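Local structure of response regulator aspartate phosphatase I (Bacillus subtilis subsp. subtilis, 4I1A) at residues L356-E359 with Y360-M363; E366-R369 with K370-G374; Y103-Y106 with F107-M111. The protein dephosphorylates the sporulation phosphotransferase Spo0F and activates excision and transfer of the mobile element ICEBs1 by inactivating its repressor ImmR. All coordinates share one frame; numbering follows the deposited sequence.

In the fold
All three are one-turn contacts within single helices, and they illustrate how one backbone pattern carries different chemistry according to its place in the fold. Interactions 1 and 2 follow each other along helix 354-373, their centres about 16 Å apart. Interaction 1 is partly buried and sets tyrosine rings beside carbonyls and a hydroxyl where the helix meets its neighbours; interaction 2 lies largely at the surface and is dominated by charged chains. Interaction 3 is on helix 102-115, the first helix modelled, with its centre about 46 Å from that of interaction 1 and on the opposite side of the chain's centre. Also partly buried, it is mostly aromatic, with near-parallel rings slid apart and a single lysine.

Interaction 1: L356-E359 with Y360-M363; sequences LSNE and YYRM
Leu356 and Tyr360 lie side by side one turn apart and point the same way, with the leucine methyl CD2 4.2 Å from ring atom CE2 of the tyrosine. The Tyr360 ring takes different neighbours around its rim and over a face. Leu356 O sits at its edge, near the ring plane and 3.3 Å from Tyr360 CD2, while CG of Glu359 lies over one face. Beyond it the glutamate runs alongside the ring with its carboxylate plane turned 47° from that of the tyrosine. These residues belong to helix 354-373, in the predicted sixth tetratricopeptide repeat, where Tyr360 packs on Ala345 of the preceding antiparallel helix and on Ile321 of helix 318-330. On a neighbouring side of the helix, Ser357 OG approaches Tyr361 CE2 to 3.1 Å. With chi1 of -73°, the Tyr361 ring swings back beside its own backbone N and comes obliquely against Ser357 O. Both hydroxyls bond into helix 334-351, Ser357 OG to Ala345 O and Tyr361 OH to Asp346 OD1. The serine carbonyl O also accepts Tyr361 N at 3.0 Å. Asn358 O receives Arg362 N, and Arg362 CG rests 3.1 Å from Asn358 O as well.

Interaction 2: E366-R369 with K370-G374; sequences EARR and KIKKG
Lys370 and Glu366 meet one helical turn apart, their side chains running at a slant to each other, and the lysine can be traced atom by atom. Lys370 CB lies 3.5 Å from Ala367 O. Lys370 CG, placed beside the backbone N by a chi1 of -79°, comes 3.6 Å from Glu366 O, the carbonyl that accepts Lys370 N at 2.9 Å. Farther out, the glutamate side chain takes over: Glu366 OE1 is 3.9 Å from Lys370 CD and 3.4 Å from Lys370 CE. The last bond then bends (chi4 -60°), leaving Lys370 NZ 4.5 Å from Glu366 OE1, opposite charges that probably attract weakly but lie beyond a salt bridge. Replacing Lys370 with an alanine removes CG to NZ, which would probably leave the Glu366 carboxylate without its nearby positive charge and free to turn. Round the helix, the like-charged Arg368 and Lys372 keep their charged ends apart while Lys372 CD passes loosely over one guanidinium face. Ala367 and Ile371 touch Val337 and Phe334 of helix 334-351; Lys370 also lies against Phe334, bordering the packed side. This is consistent with the second helix of the predicted sixth tetratricopeptide repeat, packed as in such helical hairpins.

Interaction 3: Y103-Y106 with F107-M111; sequences YYFY and FFKGM
The Tyr103 ring carries Phe107 CB over one face, 4.1 Å above its plane and displaced toward the rim, and the two rings run nearly parallel at 21° but slid so far that they barely overlap. What closes the pair is the phenol end: Tyr103 OH reaches Phe107 CD2 at 3.3 Å, coming obliquely to the phenylalanine ring. Tyr104 and Phe108 are likewise near parallel and slid apart, with planes only 12° apart and centroids 5.6 Å from each other. Here one face of the Phe108 ring receives Tyr104 O, 3.0 Å above its plane and toward the rim, and Tyr104 CB packs against Phe108 CE2 and CZ at 3.8 Å. This is i to i+4 packing along helix 102-115, which is packed with helices 119-129 and 139-155 in a helical array consistent with the tetratricopeptide-repeat domain of Rap proteins. Phe107, its CG opposite the backbone N (chi1 -170°), is buried between them, touching Tyr126 and meeting Phe145 edge-to-face, while Tyr103 OH makes a weak hydrogen bond to Glu141. On the more exposed side, Phe105 CZ lies 4.2 Å from CD of Lys109, whose chain stretches out past the ring. Phe107 N donates a hydrogen bond to Tyr103 O at 2.7 Å.

Interaction 1: L356-E359 with Y360-M363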
# COMPACT_ATOMS: atom_id res chain seq x y z
N LEU A 356 8.85 -12.06 25.06
CA LEU A 356 8.22 -12.20 23.76
C LEU A 356 8.39 -10.92 22.96
O LEU A 356 8.70 -10.94 21.77
CB LEU A 356 6.72 -12.47 23.92
CG LEU A 356 6.20 -13.90 23.82
CD1 LEU A 356 4.71 -13.94 24.15
CD2 LEU A 356 6.46 -14.47 22.43
N SER A 357 8.17 -9.80 23.63
CA SER A 357 8.29 -8.48 23.02
C SER A 357 9.70 -8.26 22.46
O SER A 357 9.85 -7.74 21.36
CB SER A 357 7.96 -7.40 24.06
OG SER A 357 7.98 -6.10 23.49
N ASN A 358 10.72 -8.66 23.22
CA ASN A 358 12.11 -8.57 22.74
C ASN A 358 12.38 -9.43 21.52
O ASN A 358 13.08 -9.00 20.60
CB ASN A 358 13.09 -8.92 23.85
CG ASN A 358 13.43 -7.73 24.72
OD1 ASN A 358 12.71 -6.72 24.75
ND2 ASN A 358 14.54 -7.85 25.45
N GLU A 359 11.83 -10.65 21.51
CA GLU A 359 11.98 -11.58 20.39
C GLU A 359 11.50 -10.95 19.11
O GLU A 359 12.12 -11.12 18.06
CB GLU A 359 11.21 -12.88 20.66
CG GLU A 359 11.00 -13.74 19.42
CD GLU A 359 10.61 -15.17 19.76
OE1 GLU A 359 11.30 -15.80 20.59
OE2 GLU A 359 9.60 -15.67 19.20
N TYR A 360 10.42 -10.19 19.19
CA TYR A 360 9.85 -9.59 18.00
C TYR A 360 10.50 -8.25 17.61
O TYR A 360 10.52 -7.91 16.42
CB TYR A 360 8.31 -9.50 18.14
CG TYR A 360 7.67 -10.84 17.83
CD1 TYR A 360 7.47 -11.24 16.51
CD2 TYR A 360 7.32 -11.72 18.85
CE1 TYR A 360 6.93 -12.46 16.21
CE2 TYR A 360 6.75 -12.95 18.57
CZ TYR A 360 6.57 -13.32 17.24
OH TYR A 360 6.03 -14.54 16.93
N TYR A 361 11.04 -7.52 18.57
CA TYR A 361 11.86 -6.34 18.23
C TYR A 361 13.11 -6.82 17.51
O TYR A 361 13.52 -6.22 16.51
CB TYR A 361 12.22 -5.49 19.46
CG TYR A 361 11.05 -4.68 20.01
CD1 TYR A 361 10.31 -3.84 19.17
CD2 TYR A 361 10.69 -4.75 21.36
CE1 TYR A 361 9.23 -3.09 19.67
CE2 TYR A 361 9.61 -4.02 21.86
CZ TYR A 361 8.88 -3.20 21.00
OH TYR A 361 7.81 -2.48 21.47
N ARG A 362 13.69 -7.93 17.99
CA ARG A 362 14.87 -8.53 17.36
C ARG A 362 14.57 -8.93 15.94
O ARG A 362 15.39 -8.74 15.05
CB ARG A 362 15.37 -9.75 18.13
CG ARG A 362 15.95 -9.42 19.52
CD ARG A 362 16.64 -10.61 20.17
NE ARG A 362 17.98 -10.24 20.58
CZ ARG A 362 19.07 -10.95 20.33
NH1 ARG A 362 18.97 -12.10 19.69
NH2 ARG A 362 20.25 -10.51 20.74
N MET A 363 13.38 -9.46 15.73
CA MET A 363 13.00 -9.92 14.40
C MET A 363 12.85 -8.76 13.43
O MET A 363 13.25 -8.86 12.27
CB MET A 363 11.71 -10.74 14.44
CG MET A 363 11.47 -11.49 13.14
SD MET A 363 10.18 -12.70 13.35
CE MET A 363 8.84 -11.57 13.34

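Interaction 2: E366-R369 with K370-G374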
# COMPACT_ATOMS: atom_id res chain seq x y z
N GLU A 366 16.33 -7.66 12.23
CA GLU A 366 16.78 -8.59 11.20
C GLU A 366 16.10 -8.34 9.86
O GLU A 366 16.77 -8.33 8.83
CB GLU A 366 16.52 -10.04 11.66
CG GLU A 366 17.77 -10.89 11.77
CD GLU A 366 18.43 -11.14 10.42
OE1 GLU A 366 17.92 -12.01 9.67
OE2 GLU A 366 19.45 -10.48 10.11
N ALA A 367 14.78 -8.16 9.88
CA ALA A 367 14.04 -7.90 8.66
C ALA A 367 14.52 -6.62 7.99
O ALA A 367 14.69 -6.57 6.76
CB ALA A 367 12.54 -7.84 8.92
N ARG A 368 14.75 -5.59 8.80
CA ARG A 368 15.27 -4.31 8.33
C ARG A 368 16.63 -4.52 7.66
O ARG A 368 16.88 -4.03 6.56
CB ARG A 368 15.39 -3.31 9.49
CG ARG A 368 15.98 -1.94 9.15
CD ARG A 368 17.03 -1.49 10.21
NE ARG A 368 18.36 -2.08 9.98
CZ ARG A 368 19.48 -1.67 10.57
NH1 ARG A 368 19.47 -0.67 11.44
NH2 ARG A 368 20.64 -2.27 10.29
N ARG A 369 17.51 -5.27 8.33
CA ARG A 369 18.82 -5.58 7.75
C ARG A 369 18.69 -6.29 6.41
O ARG A 369 19.45 -6.02 5.48
CB ARG A 369 19.66 -6.40 8.72
CG ARG A 369 20.14 -5.58 9.92
CD ARG A 369 21.02 -6.37 10.87
NE ARG A 369 21.63 -5.47 11.85
CZ ARG A 369 21.72 -5.72 13.16
NH1 ARG A 369 21.22 -6.85 13.66
NH2 ARG A 369 22.29 -4.84 13.97
N LYS A 370 17.72 -7.18 6.29
CA LYS A 370 17.51 -7.89 5.04
C LYS A 370 17.02 -6.97 3.93
O LYS A 370 17.37 -7.18 2.76
CB LYS A 370 16.59 -9.10 5.24
CG LYS A 370 17.33 -10.28 5.84
CD LYS A 370 16.42 -11.44 6.15
CE LYS A 370 17.23 -12.70 6.45
NZ LYS A 370 18.07 -13.08 5.27
N ILE A 371 16.24 -5.96 4.28
CA ILE A 371 15.82 -4.96 3.30
C ILE A 371 17.03 -4.16 2.77
O ILE A 371 17.20 -4.05 1.56
CB ILE A 371 14.73 -4.00 3.84
CG1 ILE A 371 13.46 -4.78 4.16
CG2 ILE A 371 14.41 -2.89 2.83
CD1 ILE A 371 12.39 -3.94 4.84
N LYS A 372 17.86 -3.61 3.65
CA LYS A 372 19.07 -2.90 3.22
C LYS A 372 20.00 -3.79 2.38
O LYS A 372 20.67 -3.31 1.48
CB LYS A 372 19.84 -2.35 4.42
CG LYS A 372 19.03 -1.44 5.31
CD LYS A 372 19.91 -0.67 6.29
CE LYS A 372 19.20 0.60 6.74
NZ LYS A 372 18.78 1.45 5.58
N LYS A 373 20.03 -5.09 2.69
CA LYS A 373 20.90 -6.02 1.97
C LYS A 373 20.34 -6.35 0.57
O LYS A 373 21.06 -6.87 -0.29
CB LYS A 373 21.08 -7.31 2.78
CG LYS A 373 22.36 -8.07 2.48
CD LYS A 373 22.51 -9.30 3.38
CE LYS A 373 21.48 -10.41 3.08
NZ LYS A 373 21.79 -11.21 1.85
N GLY A 374 19.07 -6.03 0.34
CA GLY A 374 18.38 -6.42 -0.88
C GLY A 374 18.10 -7.92 -0.95
O GLY A 374 17.07 -8.41 -0.47

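Interaction 3: Y103-Y106 with F107-M111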
# COMPACT_ATOMS: atom_id res chain seq x y z
N TYR A 103 12.12 9.48 -29.00
CA TYR A 103 11.71 9.49 -27.60
C TYR A 103 10.75 8.35 -27.34
O TYR A 103 10.87 7.65 -26.33
CB TYR A 103 11.07 10.83 -27.24
CG TYR A 103 9.97 10.76 -26.19
CD1 TYR A 103 10.27 10.67 -24.84
CD2 TYR A 103 8.63 10.80 -26.57
CE1 TYR A 103 9.26 10.61 -23.89
CE2 TYR A 103 7.62 10.74 -25.63
CZ TYR A 103 7.94 10.65 -24.30
OH TYR A 103 6.92 10.60 -23.37
N TYR A 104 9.80 8.16 -28.26
CA TYR A 104 8.81 7.09 -28.14
C TYR A 104 9.48 5.73 -27.98
O TYR A 104 9.07 4.94 -27.14
CB TYR A 104 7.87 7.07 -29.34
CG TYR A 104 6.76 8.11 -29.30
CD1 TYR A 104 6.43 8.75 -28.12
CD2 TYR A 104 6.05 8.44 -30.45
CE1 TYR A 104 5.42 9.70 -28.08
CE2 TYR A 104 5.04 9.39 -30.42
CZ TYR A 104 4.72 10.01 -29.24
OH TYR A 104 3.72 10.96 -29.20
N PHE A 105 10.52 5.47 -28.76
CA PHE A 105 11.20 4.19 -28.67
C PHE A 105 11.81 3.98 -27.29
O PHE A 105 11.54 2.97 -26.64
CB PHE A 105 12.28 4.04 -29.74
CG PHE A 105 13.27 2.96 -29.44
CD1 PHE A 105 12.91 1.62 -29.51
CD2 PHE A 105 14.56 3.27 -29.05
CE1 PHE A 105 13.81 0.62 -29.21
CE2 PHE A 105 15.48 2.27 -28.75
CZ PHE A 105 15.10 0.94 -28.83
N TYR A 106 12.62 4.93 -26.85
CA TYR A 106 13.23 4.86 -25.53
C TYR A 106 12.17 4.80 -24.42
O TYR A 106 12.36 4.13 -23.41
CB TYR A 106 14.18 6.04 -25.30
CG TYR A 106 15.46 5.95 -26.10
CD1 TYR A 106 16.08 4.72 -26.34
CD2 TYR A 106 16.05 7.09 -26.64
CE1 TYR A 106 17.25 4.64 -27.08
CE2 TYR A 106 17.22 7.01 -27.37
CZ TYR A 106 17.82 5.78 -27.59
OH TYR A 106 18.98 5.70 -28.33
N PHE A 107 11.06 5.50 -24.63
CA PHE A 107 9.96 5.51 -23.67
C PHE A 107 9.37 4.11 -23.55
O PHE A 107 9.33 3.53 -22.46
CB PHE A 107 8.88 6.50 -24.10
CG PHE A 107 7.82 6.76 -23.04
CD1 PHE A 107 8.06 6.47 -21.71
CD2 PHE A 107 6.59 7.29 -23.40
CE1 PHE A 107 7.09 6.71 -20.74
CE2 PHE A 107 5.62 7.53 -22.44
CZ PHE A 107 5.87 7.24 -21.11
N PHE A 108 8.90 3.58 -24.67
CA PHE A 108 8.28 2.26 -24.71
C PHE A 108 9.23 1.20 -24.13
O PHE A 108 8.82 0.34 -23.35
CB PHE A 108 7.87 1.89 -26.14
CG PHE A 108 6.92 2.88 -26.78
CD1 PHE A 108 6.12 3.71 -26.00
CD2 PHE A 108 6.82 2.98 -28.16
CE1 PHE A 108 5.25 4.62 -26.58
CE2 PHE A 108 5.95 3.88 -28.75
CZ PHE A 108 5.17 4.71 -27.96
N LYS A 109 10.51 1.30 -24.50
CA LYS A 109 11.55 0.41 -24.00
C LYS A 109 11.62 0.42 -22.46
O LYS A 109 11.79 -0.63 -21.83
CB LYS A 109 12.91 0.81 -24.59
CG LYS A 109 14.02 -0.22 -24.40
CD LYS A 109 15.40 0.40 -24.66
CE LYS A 109 16.53 -0.43 -24.03
NZ LYS A 109 17.88 0.26 -24.09
N GLY A 110 11.48 1.60 -21.87
CA GLY A 110 11.49 1.75 -20.42
C GLY A 110 10.33 1.02 -19.77
O GLY A 110 10.51 0.30 -18.79
N MET A 111 9.13 1.22 -20.31
CA MET A 111 7.94 0.52 -19.86
C MET A 111 8.12 -0.97 -20.08
O MET A 111 7.63 -1.80 -19.31
CB MET A 111 6.75 0.97 -20.67
CG MET A 111 6.23 2.34 -20.35
SD MET A 111 4.93 2.68 -21.55
CE MET A 111 4.08 4.05 -20.77